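Local atomic coordinates of alcohol dehydrogenase IV (Corynebacterium glutamicum, PDB entry 3IV7), a protein that probably reduces maleylacetate with a nicotinamide coenzyme, as a member of the iron-containing alcohol dehydrogenase family. Residues 99-104 with 123-128; 178-183 with 239-244; 193-198 with 230-235; 277-282 with 288-293. One frame throughout, in Å; residues are numbered along the deposited sequence.

Interaction 1: 99-104 with 123-128; sequences STIGLA and AGSEAT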
loop_
_atom_site.group_PDB
_atom_site.type_symbol
_atom_site.label_atom_id
_atom_site.label_comp_id
_atom_site.label_asym_id
_atom_site.label_seq_id
_atom_site.Cartn_x
_atom_site.Cartn_y
_atom_site.Cartn_z
ATOM N N SER A 99 -6.014 -19.580 12.954
ATOM C CA SER A 99 -6.373 -19.748 14.350
ATOM C C SER A 99 -5.185 -19.486 15.307
ATOM O O SER A 99 -5.375 -19.079 16.470
ATOM C CB SER A 99 -7.003 -21.147 14.570
ATOM O OG SER A 99 -6.023 -22.142 14.481
ATOM N N THR A 100 -3.971 -19.741 14.822
ATOM C CA THR A 100 -2.771 -19.454 15.573
ATOM C C THR A 100 -2.542 -17.950 15.622
ATOM O O THR A 100 -2.313 -17.377 16.670
ATOM C CB THR A 100 -1.582 -20.135 14.944
ATOM O OG1 THR A 100 -1.887 -21.532 14.758
ATOM C CG2 THR A 100 -0.346 -19.964 15.853
ATOM N N ILE A 101 -2.628 -17.317 14.466
ATOM C CA ILE A 101 -2.539 -15.875 14.387
ATOM C C ILE A 101 -3.694 -15.273 15.187
ATOM O O ILE A 101 -3.537 -14.243 15.859
ATOM C CB ILE A 101 -2.581 -15.395 12.930
ATOM C CG1 ILE A 101 -1.302 -15.854 12.174
ATOM C CG2 ILE A 101 -2.709 -13.876 12.877
ATOM C CD1 ILE A 101 -1.407 -15.807 10.622
ATOM N N GLY A 102 -4.845 -15.939 15.150
ATOM C CA GLY A 102 -6.031 -15.460 15.877
ATOM C C GLY A 102 -5.798 -15.360 17.383
ATOM O O GLY A 102 -6.258 -14.393 18.033
ATOM N N LEU A 103 -5.084 -16.343 17.949
ATOM C CA LEU A 103 -4.800 -16.342 19.367
ATOM C C LEU A 103 -3.793 -15.246 19.730
ATOM O O LEU A 103 -3.941 -14.574 20.753
ATOM C CB LEU A 103 -4.308 -17.722 19.835
ATOM C CG LEU A 103 -4.081 -17.879 21.347
ATOM C CD1 LEU A 103 -5.356 -17.598 22.130
ATOM C CD2 LEU A 103 -3.500 -19.287 21.722
ATOM N N ALA A 104 -2.795 -15.033 18.885
ATOM C CA ALA A 104 -1.821 -13.973 19.128
ATOM C C ALA A 104 -2.563 -12.647 19.152
ATOM O O ALA A 104 -2.340 -11.822 20.025
ATOM C CB ALA A 104 -0.705 -13.983 18.048
ATOM N N ALA A 123 -4.855 -17.478 4.394
ATOM C CA ALA A 123 -6.064 -16.855 4.953
ATOM C C ALA A 123 -5.878 -15.368 5.175
ATOM O O ALA A 123 -6.857 -14.619 5.215
ATOM C CB ALA A 123 -6.502 -17.600 6.317
ATOM N N GLY A 124 -4.607 -14.949 5.316
ATOM C CA GLY A 124 -4.233 -13.542 5.396
ATOM C C GLY A 124 -4.545 -12.781 6.684
ATOM O O GLY A 124 -4.463 -11.541 6.702
ATOM N N SER A 125 -4.841 -13.495 7.779
ATOM C CA SER A 125 -5.157 -12.822 9.025
ATOM C C SER A 125 -4.013 -11.929 9.459
ATOM O O SER A 125 -4.234 -10.932 10.096
ATOM C CB SER A 125 -5.526 -13.809 10.134
ATOM O OG SER A 125 -5.972 -13.101 11.292
ATOM N N GLU A 126 -2.787 -12.288 9.076
ATOM C CA GLU A 126 -1.573 -11.527 9.480
ATOM C C GLU A 126 -1.533 -10.091 8.937
ATOM O O GLU A 126 -0.770 -9.258 9.426
ATOM C CB GLU A 126 -0.310 -12.260 9.054
ATOM C CG GLU A 126 -0.128 -12.435 7.516
ATOM C CD GLU A 126 -0.865 -13.588 6.922
ATOM O OE1 GLU A 126 -1.692 -14.198 7.606
ATOM O OE2 GLU A 126 -0.622 -13.882 5.742
ATOM N N ALA A 127 -2.351 -9.818 7.936
ATOM C CA ALA A 127 -2.412 -8.519 7.337
ATOM C C ALA A 127 -3.688 -7.767 7.644
ATOM O O ALA A 127 -3.939 -6.782 7.030
ATOM C CB ALA A 127 -2.225 -8.625 5.843
ATOM N N THR A 128 -4.491 -8.222 8.607
ATOM C CA THR A 128 -5.692 -7.462 8.994
ATOM C C THR A 128 -5.669 -7.101 10.493
ATOM O O THR A 128 -4.973 -7.761 11.334
ATOM C CB THR A 128 -7.010 -8.234 8.703
ATOM O OG1 THR A 128 -7.257 -9.168 9.749
ATOM C CG2 THR A 128 -6.945 -8.981 7.373
#
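Ile101 reaches from helix 98-111 to Ser125 and Glu126, spreading its two branches over neighbouring residues of the loop that follows strand 115-119. This is the parallel-sheet, Rossmann-like N-terminal part of the iron-containing alcohol dehydrogenase fold, where a helix behind one strand packs on the loop leaving the next. Ile101 stands with CG2 anti to its backbone N and CG1 beside it (chi1 -67°), an orientation that sends the short and the long branch to different partners. The methyl CG2 of Ile101 lies 3.7 Å from Ser125 OG and 3.9 Å from Ser125 CB. The longer branch carries Ile101 CD1 obliquely across Glu126, 4.0 Å from Glu126 CB. Glu126 meets it by folding up: CG sits between the backbone N and the carbonyl carbon (chi1 63°), and the bend at chi2 (-83°) turns the carboxylate back beside the isoleucine. A beta-branched residue suits this place because it offers two apolar surfaces from a rigid helical position. The contact is van der Waals because Ile101 offers only carbon; Ser125 OG is hydrogen-bonded to Lys105 NZ and Glu126 OE2 to Tyr154 OH. Tyrosine and isoleucine thus attend to different parts of one buried carboxylate. Its other oxygen, Glu126 OE1, makes the closest approach of the contact, 3.4 Å from Ile101 CD1.

Interaction 2: 178-183 with 239-244; sequences CIDSLW and GLHHKI
A helix N terminus gripped by the carboxylate of Asp180 joins helix 164-181 to helix 240-250, whose N-cap position is held by Gly239. Asp180 points at the first turn and gathers backbone N-H groups there. Asp180 OD2 accepts from His242 N at 3.1 Å, the donor standing well above the carboxylate plane, while Asp180 OD1 takes a weak bond from His241 N at 3.2 Å. With its anti lone pair Asp180 OD2 also meets His242 ND1, only 2.6 Å away and nearly straight (166°). Carboxylate and imidazole planes are 20° apart, so the ring lies nearly in the carboxylate plane, held at ND1 by Asp180 and at NE2 by His177 ND1. Trp183, on the aspartate's own segment, holds the other oxygen, with NE1 2.7 Å from Asp180 OD1. Aspartate suits the site because its short chain brings both oxygens to the donors; glycine suits position 239 because a side chain there would run into OD1. The helix dipole would be expected to stabilise the negative charge. The His242 ring also stacks on Phe233. Helix 216-236 flanks Ser181 on one side of the contact, whereas helix 256-271 packs against Trp183, Leu240 and His241.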
loop_
_atom_site.group_PDB
_atom_site.type_symbol
_atom_site.label_atom_id
_atom_site.label_comp_id
_atom_site.label_asym_id
_atom_site.label_seq_id
_atom_site.Cartn_x
_atom_site.Cartn_y
_atom_site.Cartn_z
ATOM N N CYS A 178 -9.688 -10.596 -2.136
ATOM C CA CYS A 178 -9.489 -9.668 -3.241
ATOM C C CYS A 178 -10.792 -9.305 -3.894
ATOM O O CYS A 178 -11.103 -8.147 -4.060
ATOM C CB CYS A 178 -8.590 -10.263 -4.328
ATOM S SG CYS A 178 -6.975 -10.694 -3.837
ATOM N N ILE A 179 -11.518 -10.311 -4.338
ATOM C CA ILE A 179 -12.697 -10.079 -5.157
ATOM C C ILE A 179 -13.830 -9.348 -4.437
ATOM O O ILE A 179 -14.346 -8.366 -4.934
ATOM C CB ILE A 179 -13.180 -11.381 -5.845
ATOM C CG1 ILE A 179 -12.100 -11.824 -6.862
ATOM C CG2 ILE A 179 -14.539 -11.111 -6.571
ATOM C CD1 ILE A 179 -12.337 -13.180 -7.574
ATOM N N ASP A 180 -14.184 -9.801 -3.247
ATOM C CA ASP A 180 -15.250 -9.130 -2.481
ATOM C C ASP A 180 -14.859 -7.668 -2.196
ATOM O O ASP A 180 -15.718 -6.775 -2.209
ATOM C CB ASP A 180 -15.480 -9.849 -1.196
ATOM C CG ASP A 180 -16.884 -9.679 -0.652
ATOM O OD1 ASP A 180 -17.869 -9.494 -1.437
ATOM O OD2 ASP A 180 -17.007 -9.861 0.584
ATOM N N SER A 181 -13.555 -7.430 -1.993
ATOM C CA SER A 181 -13.055 -6.099 -1.679
ATOM C C SER A 181 -13.286 -5.101 -2.830
ATOM O O SER A 181 -13.383 -3.885 -2.602
ATOM C CB SER A 181 -11.582 -6.162 -1.288
ATOM O OG SER A 181 -11.413 -6.727 0.026
ATOM N N LEU A 182 -13.398 -5.623 -4.054
ATOM C CA LEU A 182 -13.660 -4.801 -5.223
ATOM C C LEU A 182 -14.992 -4.053 -5.172
ATOM O O LEU A 182 -15.139 -3.029 -5.831
ATOM C CB LEU A 182 -13.545 -5.629 -6.510
ATOM C CG LEU A 182 -12.126 -6.167 -6.791
ATOM C CD1 LEU A 182 -12.086 -7.001 -8.044
ATOM C CD2 LEU A 182 -11.122 -5.006 -6.857
ATOM N N TRP A 183 -15.968 -4.591 -4.431
ATOM C CA TRP A 183 -17.246 -3.886 -4.191
ATOM C C TRP A 183 -17.476 -3.797 -2.664
ATOM O O TRP A 183 -18.607 -3.747 -2.194
ATOM C CB TRP A 183 -18.432 -4.587 -4.908
ATOM C CG TRP A 183 -18.454 -6.032 -4.681
ATOM C CD1 TRP A 183 -18.684 -6.669 -3.488
ATOM C CD2 TRP A 183 -18.156 -7.061 -5.630
ATOM N NE1 TRP A 183 -18.515 -8.019 -3.635
ATOM C CE2 TRP A 183 -18.199 -8.292 -4.937
ATOM C CE3 TRP A 183 -17.847 -7.068 -6.984
ATOM C CZ2 TRP A 183 -17.944 -9.502 -5.558
ATOM C CZ3 TRP A 183 -17.621 -8.273 -7.600
ATOM C CH2 TRP A 183 -17.665 -9.476 -6.884
ATOM N N GLY A 239 -17.534 -7.442 2.434
ATOM C CA GLY A 239 -18.620 -7.325 1.500
ATOM C C GLY A 239 -19.542 -8.536 1.655
ATOM O O GLY A 239 -19.412 -9.297 2.621
ATOM N N LEU A 240 -20.456 -8.708 0.701
ATOM C CA LEU A 240 -21.437 -9.827 0.724
ATOM C C LEU A 240 -20.797 -11.202 0.980
ATOM O O LEU A 240 -21.289 -11.971 1.812
ATOM C CB LEU A 240 -22.217 -9.868 -0.592
ATOM C CG LEU A 240 -23.281 -10.982 -0.786
ATOM C CD1 LEU A 240 -24.382 -10.899 0.268
ATOM C CD2 LEU A 240 -23.873 -10.918 -2.174
ATOM N N HIS A 241 -19.721 -11.519 0.252
ATOM C CA HIS A 241 -19.075 -12.821 0.375
ATOM C C HIS A 241 -18.683 -13.106 1.783
ATOM O O HIS A 241 -18.988 -14.175 2.305
ATOM C CB HIS A 241 -17.834 -12.940 -0.516
ATOM C CG HIS A 241 -17.000 -14.138 -0.213
ATOM N ND1 HIS A 241 -17.158 -15.335 -0.867
ATOM C CD2 HIS A 241 -16.006 -14.331 0.694
ATOM C CE1 HIS A 241 -16.300 -16.214 -0.381
ATOM N NE2 HIS A 241 -15.592 -15.630 0.568
ATOM N N HIS A 242 -18.009 -12.152 2.418
ATOM C CA HIS A 242 -17.517 -12.356 3.767
ATOM C C HIS A 242 -18.638 -12.441 4.770
ATOM O O HIS A 242 -18.535 -13.184 5.732
ATOM C CB HIS A 242 -16.498 -11.260 4.157
ATOM C CG HIS A 242 -15.233 -11.334 3.378
ATOM N ND1 HIS A 242 -15.115 -10.820 2.106
ATOM C CD2 HIS A 242 -14.046 -11.929 3.659
ATOM C CE1 HIS A 242 -13.900 -11.078 1.647
ATOM N NE2 HIS A 242 -13.232 -11.741 2.573
ATOM N N LYS A 243 -19.694 -11.670 4.573
ATOM C CA LYS A 243 -20.844 -11.735 5.491
ATOM C C LYS A 243 -21.475 -13.139 5.426
ATOM O O LYS A 243 -21.747 -13.735 6.445
ATOM C CB LYS A 243 -21.882 -10.678 5.146
ATOM C CG LYS A 243 -21.442 -9.217 5.334
ATOM C CD LYS A 243 -20.788 -8.973 6.681
ATOM C CE LYS A 243 -20.426 -7.495 6.860
ATOM N NZ LYS A 243 -19.936 -7.237 8.233
ATOM N N ILE A 244 -21.664 -13.662 4.207
ATOM C CA ILE A 244 -22.185 -15.012 4.023
ATOM C C ILE A 244 -21.269 -16.033 4.723
ATOM O O ILE A 244 -21.729 -16.835 5.555
ATOM C CB ILE A 244 -22.282 -15.374 2.545
ATOM C CG1 ILE A 244 -23.401 -14.582 1.866
ATOM C CG2 ILE A 244 -22.507 -16.872 2.388
ATOM C CD1 ILE A 244 -23.417 -14.709 0.363
HETATM O O HOH W 1 -14.365 -7.671 1.250
#

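Interaction 3: 193-198 with 230-235; sequences VLAAEG and AVSFAS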
loop_
_atom_site.group_PDB
_atom_site.type_symbol
_atom_site.label_atom_id
_atom_site.label_comp_id
_atom_site.label_asym_id
_atom_site.label_seq_id
_atom_site.Cartn_x
_atom_site.Cartn_y
_atom_site.Cartn_z
ATOM N N VAL A 193 -6.424 -1.530 -6.372
ATOM C CA VAL A 193 -5.233 -1.934 -7.119
ATOM C C VAL A 193 -4.513 -3.069 -6.391
ATOM O O VAL A 193 -4.070 -4.042 -7.020
ATOM C CB VAL A 193 -4.299 -0.770 -7.431
ATOM C CG1 VAL A 193 -3.546 -0.354 -6.214
ATOM C CG2 VAL A 193 -3.339 -1.173 -8.576
ATOM N N LEU A 194 -4.511 -3.027 -5.062
ATOM C CA LEU A 194 -3.902 -4.118 -4.284
ATOM C C LEU A 194 -4.688 -5.428 -4.476
ATOM O O LEU A 194 -4.097 -6.463 -4.635
ATOM C CB LEU A 194 -3.789 -3.752 -2.795
ATOM C CG LEU A 194 -2.861 -2.542 -2.510
ATOM C CD1 LEU A 194 -2.838 -2.197 -1.030
ATOM C CD2 LEU A 194 -1.432 -2.811 -3.027
ATOM N N ALA A 195 -6.026 -5.360 -4.454
ATOM C CA ALA A 195 -6.847 -6.541 -4.641
ATOM C C ALA A 195 -6.564 -7.200 -5.996
ATOM O O ALA A 195 -6.463 -8.392 -6.070
ATOM C CB ALA A 195 -8.316 -6.208 -4.517
ATOM N N ALA A 196 -6.377 -6.384 -7.039
ATOM C CA ALA A 196 -6.119 -6.883 -8.400
ATOM C C ALA A 196 -4.723 -7.523 -8.486
ATOM O O ALA A 196 -4.537 -8.488 -9.194
ATOM C CB ALA A 196 -6.230 -5.754 -9.393
ATOM N N GLU A 197 -3.753 -6.946 -7.774
ATOM C CA GLU A 197 -2.421 -7.521 -7.690
ATOM C C GLU A 197 -2.491 -8.849 -6.962
ATOM O O GLU A 197 -1.786 -9.783 -7.315
ATOM C CB GLU A 197 -1.464 -6.567 -6.977
ATOM C CG GLU A 197 -0.068 -7.133 -6.684
ATOM C CD GLU A 197 0.826 -7.277 -7.906
ATOM O OE1 GLU A 197 0.348 -7.087 -9.059
ATOM O OE2 GLU A 197 2.061 -7.535 -7.692
ATOM N N GLY A 198 -3.361 -8.944 -5.957
ATOM C CA GLY A 198 -3.567 -10.222 -5.258
ATOM C C GLY A 198 -4.188 -11.274 -6.172
ATOM O O GLY A 198 -3.810 -12.446 -6.118
ATOM N N ALA A 230 -5.235 -9.586 1.640
ATOM C CA ALA A 230 -5.624 -9.261 3.005
ATOM C C ALA A 230 -5.457 -7.778 3.322
ATOM O O ALA A 230 -6.327 -7.174 3.977
ATOM C CB ALA A 230 -4.841 -10.141 4.009
ATOM N N VAL A 231 -4.373 -7.175 2.827
ATOM C CA VAL A 231 -4.168 -5.739 2.982
ATOM C C VAL A 231 -5.317 -4.949 2.307
ATOM O O VAL A 231 -5.824 -3.963 2.862
ATOM C CB VAL A 231 -2.811 -5.289 2.412
ATOM C CG1 VAL A 231 -2.718 -3.742 2.391
ATOM C CG2 VAL A 231 -1.599 -5.897 3.286
ATOM N N SER A 232 -5.741 -5.413 1.128
ATOM C CA SER A 232 -6.870 -4.818 0.426
ATOM C C SER A 232 -8.164 -4.933 1.263
ATOM O O SER A 232 -8.903 -3.965 1.443
ATOM C CB SER A 232 -7.078 -5.535 -0.912
ATOM O OG SER A 232 -8.209 -4.995 -1.585
ATOM N N PHE A 233 -8.404 -6.135 1.758
ATOM C CA PHE A 233 -9.573 -6.463 2.549
ATOM C C PHE A 233 -9.618 -5.706 3.892
ATOM O O PHE A 233 -10.650 -5.224 4.280
ATOM C CB PHE A 233 -9.585 -7.983 2.773
ATOM C CG PHE A 233 -10.551 -8.436 3.786
ATOM C CD1 PHE A 233 -11.894 -8.424 3.526
ATOM C CD2 PHE A 233 -10.107 -9.031 4.962
ATOM C CE1 PHE A 233 -12.801 -8.894 4.468
ATOM C CE2 PHE A 233 -11.000 -9.501 5.878
ATOM C CZ PHE A 233 -12.352 -9.424 5.626
ATOM N N ALA A 234 -8.475 -5.575 4.548
ATOM C CA ALA A 234 -8.384 -4.800 5.797
ATOM C C ALA A 234 -8.874 -3.372 5.558
ATOM O O ALA A 234 -9.550 -2.780 6.403
ATOM C CB ALA A 234 -6.927 -4.804 6.324
ATOM N N SER A 235 -8.604 -2.858 4.362
ATOM C CA SER A 235 -9.050 -1.538 3.975
ATOM C C SER A 235 -10.501 -1.509 3.473
ATOM O O SER A 235 -11.275 -0.643 3.869
ATOM C CB SER A 235 -8.141 -0.957 2.888
ATOM O OG SER A 235 -8.682 0.274 2.371
#
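Ser232 turns OG anti to its backbone N (chi1 178°), which lays the hydroxyl alongside Ala195, while Leu194 keeps CG beside its own backbone N (chi1 -63°) and extends toward Val231. The Ser232 and Ala195 pair is the tighter: Ser232 OG comes within 3.2 Å of Ala195 CB, and Ser232 CB lies 3.7 Å from Ala195 N. Such small residues suit the crossing, since they let the CA atoms of Ala195 and Ser232 approach to 5.4 Å. The serine hydroxyl is hydrogen-bonded to the carbonyl oxygen of Asn191, one turn earlier on the helix of Ala195, so a buried polar group is satisfied where an apolar neighbour could not serve. On one flank, Leu194 CD1 touches Val231 CG1 at 3.8 Å, the two branched side chains crossing at a slant. Cys178 and Leu182 cover Ala195, and Val193 packs on Glu197 of the second subunit, placing the contact close to the dimer interface. The segment axes approach to 8.2 Å and run at 148° to each other. Helices 189-211 and 216-236 thus form a closely packed, roughly antiparallel helical hairpin, an element of the all-helical C-terminal domain in the iron-containing alcohol dehydrogenase family.

Interaction 4: 277-282 with 288-293; sequences EAERRA and TDTALE. With EDO (1,2-ethanediol), chain C.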
loop_
_atom_site.group_PDB
_atom_site.type_symbol
_atom_site.label_atom_id
_atom_site.label_comp_id
_atom_site.label_asym_id
_atom_site.label_seq_id
_atom_site.Cartn_x
_atom_site.Cartn_y
_atom_site.Cartn_z
ATOM N N GLU A 277 -17.018 -1.810 -13.251
ATOM C CA GLU A 277 -15.627 -1.400 -13.057
ATOM C C GLU A 277 -14.860 -2.493 -12.310
ATOM O O GLU A 277 -13.751 -2.840 -12.691
ATOM C CB GLU A 277 -15.539 -0.056 -12.313
ATOM C CG GLU A 277 -16.177 1.112 -13.097
ATOM C CD GLU A 277 -15.815 2.501 -12.552
ATOM O OE1 GLU A 277 -14.742 2.658 -11.920
ATOM O OE2 GLU A 277 -16.591 3.452 -12.809
ATOM N N ALA A 278 -15.478 -3.053 -11.274
ATOM C CA ALA A 278 -14.869 -4.166 -10.520
ATOM C C ALA A 278 -14.671 -5.377 -11.416
ATOM O O ALA A 278 -13.576 -5.942 -11.471
ATOM C CB ALA A 278 -15.721 -4.536 -9.340
ATOM N N GLU A 279 -15.717 -5.725 -12.178
ATOM C CA GLU A 279 -15.677 -6.875 -13.081
ATOM C C GLU A 279 -14.537 -6.726 -14.103
ATOM O O GLU A 279 -13.813 -7.673 -14.366
ATOM C CB GLU A 279 -17.041 -7.036 -13.792
ATOM C CG GLU A 279 -17.289 -8.394 -14.471
ATOM C CD GLU A 279 -16.562 -8.558 -15.812
ATOM O OE1 GLU A 279 -16.299 -7.557 -16.488
ATOM O OE2 GLU A 279 -16.265 -9.710 -16.178
ATOM N N ARG A 280 -14.355 -5.528 -14.652
ATOM C CA ARG A 280 -13.311 -5.332 -15.658
ATOM C C ARG A 280 -11.909 -5.390 -15.031
ATOM O O ARG A 280 -10.987 -5.939 -15.610
ATOM C CB ARG A 280 -13.531 -4.027 -16.440
ATOM C CG ARG A 280 -14.763 -4.077 -17.370
ATOM C CD ARG A 280 -14.821 -2.854 -18.305
ATOM N NE ARG A 280 -14.674 -1.571 -17.600
ATOM C CZ ARG A 280 -15.677 -0.794 -17.179
ATOM N NH1 ARG A 280 -16.942 -1.150 -17.352
ATOM N NH2 ARG A 280 -15.406 0.359 -16.569
ATOM N N ARG A 281 -11.771 -4.869 -13.827
ATOM C CA ARG A 281 -10.498 -4.943 -13.141
ATOM C C ARG A 281 -10.137 -6.414 -12.832
ATOM O O ARG A 281 -9.016 -6.840 -13.055
ATOM C CB ARG A 281 -10.535 -4.113 -11.866
ATOM C CG ARG A 281 -9.177 -3.916 -11.256
ATOM C CD ARG A 281 -9.258 -3.381 -9.861
ATOM N NE ARG A 281 -9.583 -1.964 -9.808
ATOM C CZ ARG A 281 -8.709 -0.970 -9.941
ATOM N NH1 ARG A 281 -7.423 -1.214 -10.184
ATOM N NH2 ARG A 281 -9.133 0.292 -9.846
ATOM N N ALA A 282 -11.099 -7.177 -12.336
ATOM C CA ALA A 282 -10.852 -8.587 -12.004
ATOM C C ALA A 282 -10.495 -9.361 -13.297
ATOM O O ALA A 282 -9.519 -10.100 -13.343
ATOM C CB ALA A 282 -12.091 -9.195 -11.318
ATOM N N THR A 288 -8.457 -12.522 -18.746
ATOM C CA THR A 288 -9.565 -13.135 -19.439
ATOM C C THR A 288 -10.606 -12.061 -19.749
ATOM O O THR A 288 -10.537 -10.965 -19.221
ATOM C CB THR A 288 -10.204 -14.251 -18.570
ATOM O OG1 THR A 288 -10.556 -13.721 -17.285
ATOM C CG2 THR A 288 -9.223 -15.425 -18.371
ATOM N N ASP A 289 -11.572 -12.392 -20.599
ATOM C CA ASP A 289 -12.576 -11.411 -21.061
ATOM C C ASP A 289 -13.543 -10.996 -19.977
ATOM O O ASP A 289 -13.979 -9.843 -19.939
ATOM C CB ASP A 289 -13.342 -11.957 -22.269
ATOM C CG ASP A 289 -12.452 -12.145 -23.482
ATOM O OD1 ASP A 289 -11.564 -11.304 -23.700
ATOM O OD2 ASP A 289 -12.633 -13.146 -24.210
ATOM N N THR A 290 -13.887 -11.939 -19.102
ATOM C CA THR A 290 -14.735 -11.656 -17.966
ATOM C C THR A 290 -14.083 -12.178 -16.692
ATOM O O THR A 290 -13.271 -13.101 -16.728
ATOM C CB THR A 290 -16.128 -12.318 -18.104
ATOM O OG1 THR A 290 -16.021 -13.721 -17.874
ATOM C CG2 THR A 290 -16.705 -12.075 -19.464
ATOM N N ALA A 291 -14.491 -11.621 -15.565
ATOM C CA ALA A 291 -13.955 -12.022 -14.275
ATOM C C ALA A 291 -14.347 -13.454 -13.947
ATOM O O ALA A 291 -13.538 -14.232 -13.401
ATOM C CB ALA A 291 -14.447 -11.076 -13.198
ATOM N N LEU A 292 -15.574 -13.816 -14.291
ATOM C CA LEU A 292 -16.101 -15.157 -13.966
ATOM C C LEU A 292 -15.416 -16.253 -14.774
ATOM O O LEU A 292 -15.118 -17.296 -14.244
ATOM C CB LEU A 292 -17.611 -15.219 -14.163
ATOM C CG LEU A 292 -18.299 -16.495 -13.628
ATOM C CD1 LEU A 292 -18.128 -16.634 -12.139
ATOM C CD2 LEU A 292 -19.770 -16.498 -13.990
ATOM N N GLU A 293 -15.152 -16.031 -16.051
ATOM C CA GLU A 293 -14.472 -17.079 -16.805
ATOM C C GLU A 293 -13.043 -17.237 -16.267
ATOM O O GLU A 293 -12.527 -18.325 -16.207
ATOM C CB GLU A 293 -14.499 -16.835 -18.329
ATOM C CG GLU A 293 -13.559 -15.793 -18.851
ATOM C CD GLU A 293 -13.765 -15.511 -20.372
ATOM O OE1 GLU A 293 -14.937 -15.398 -20.805
ATOM O OE2 GLU A 293 -12.754 -15.396 -21.114
HETATM C C1 EDO C . -13.289 -1.001 -9.526
HETATM O O1 EDO C . -12.438 -1.797 -8.698
HETATM C C2 EDO C . -13.170 0.463 -9.132
HETATM O O2 EDO C . -12.023 1.016 -9.776
HETATM O O HOH W 2 -17.512 -11.781 -14.855
#
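Ala282 and Ala291 meet methyl to methyl, Ala282 CB 3.6 Å from Ala291 CB, between two consecutive helices, 276-286 and 291-301, joined by a short link, the second N-capped by Thr290. Their CA atoms are 5.2 Å apart, a closeness that alanine permits because it adds one methyl on each side. Leu182 and Ile199 back Ala282 from the interior. Equally tight is the polar half of the contact. Glu279, its CG anti to the backbone N (chi1 -164°) and its chain bent at chi2, swings its carboxylate to the start of the second helix, where Glu279 OE2 accepts from Ala291 N at 2.7 Å. The donor comes from well above the carboxylate plane, and a water bridges the same oxygen to Leu292 N. A glutamate is apt here: its reach spans the gap, and its negative charge would suit a helix N terminus. Asp289 and Thr290 form the more open rim, where Thr290 caps its own helix, OG1 accepting from Glu293 N. Arg281 takes no part in this contact; on another side of its helix it binds an ethanediol, probably from the crystallisation liquor, Arg281 NE to ethanediol O1 at 3.1 Å and Arg281 NH2 to ethanediol O2 at 3.0 Å.

From the N terminus, interaction 1 comes first, closing a short loop that holds the rest of helix 98-111 and strand 115-119 within the parallel-sheet region. Interaction 2 opens next at 178-183 and closes across the 55 residues between its segments, and interaction 3 is nested wholly inside it, so the hairpin of helices 189-211 and 216-236 fills the loop. Interaction 4 follows in series with a short local loop joining two consecutive helices. None cross. Ala127 on Ala230 and Val231 carries interaction 1 to interaction 3, tying the sheet region to the helical region. Ser181 on Ser232 joins interactions 2 and 3, and Leu182 on Ala278 and Ala282 links interaction 2 to interaction 4, about 15 Å away between centres.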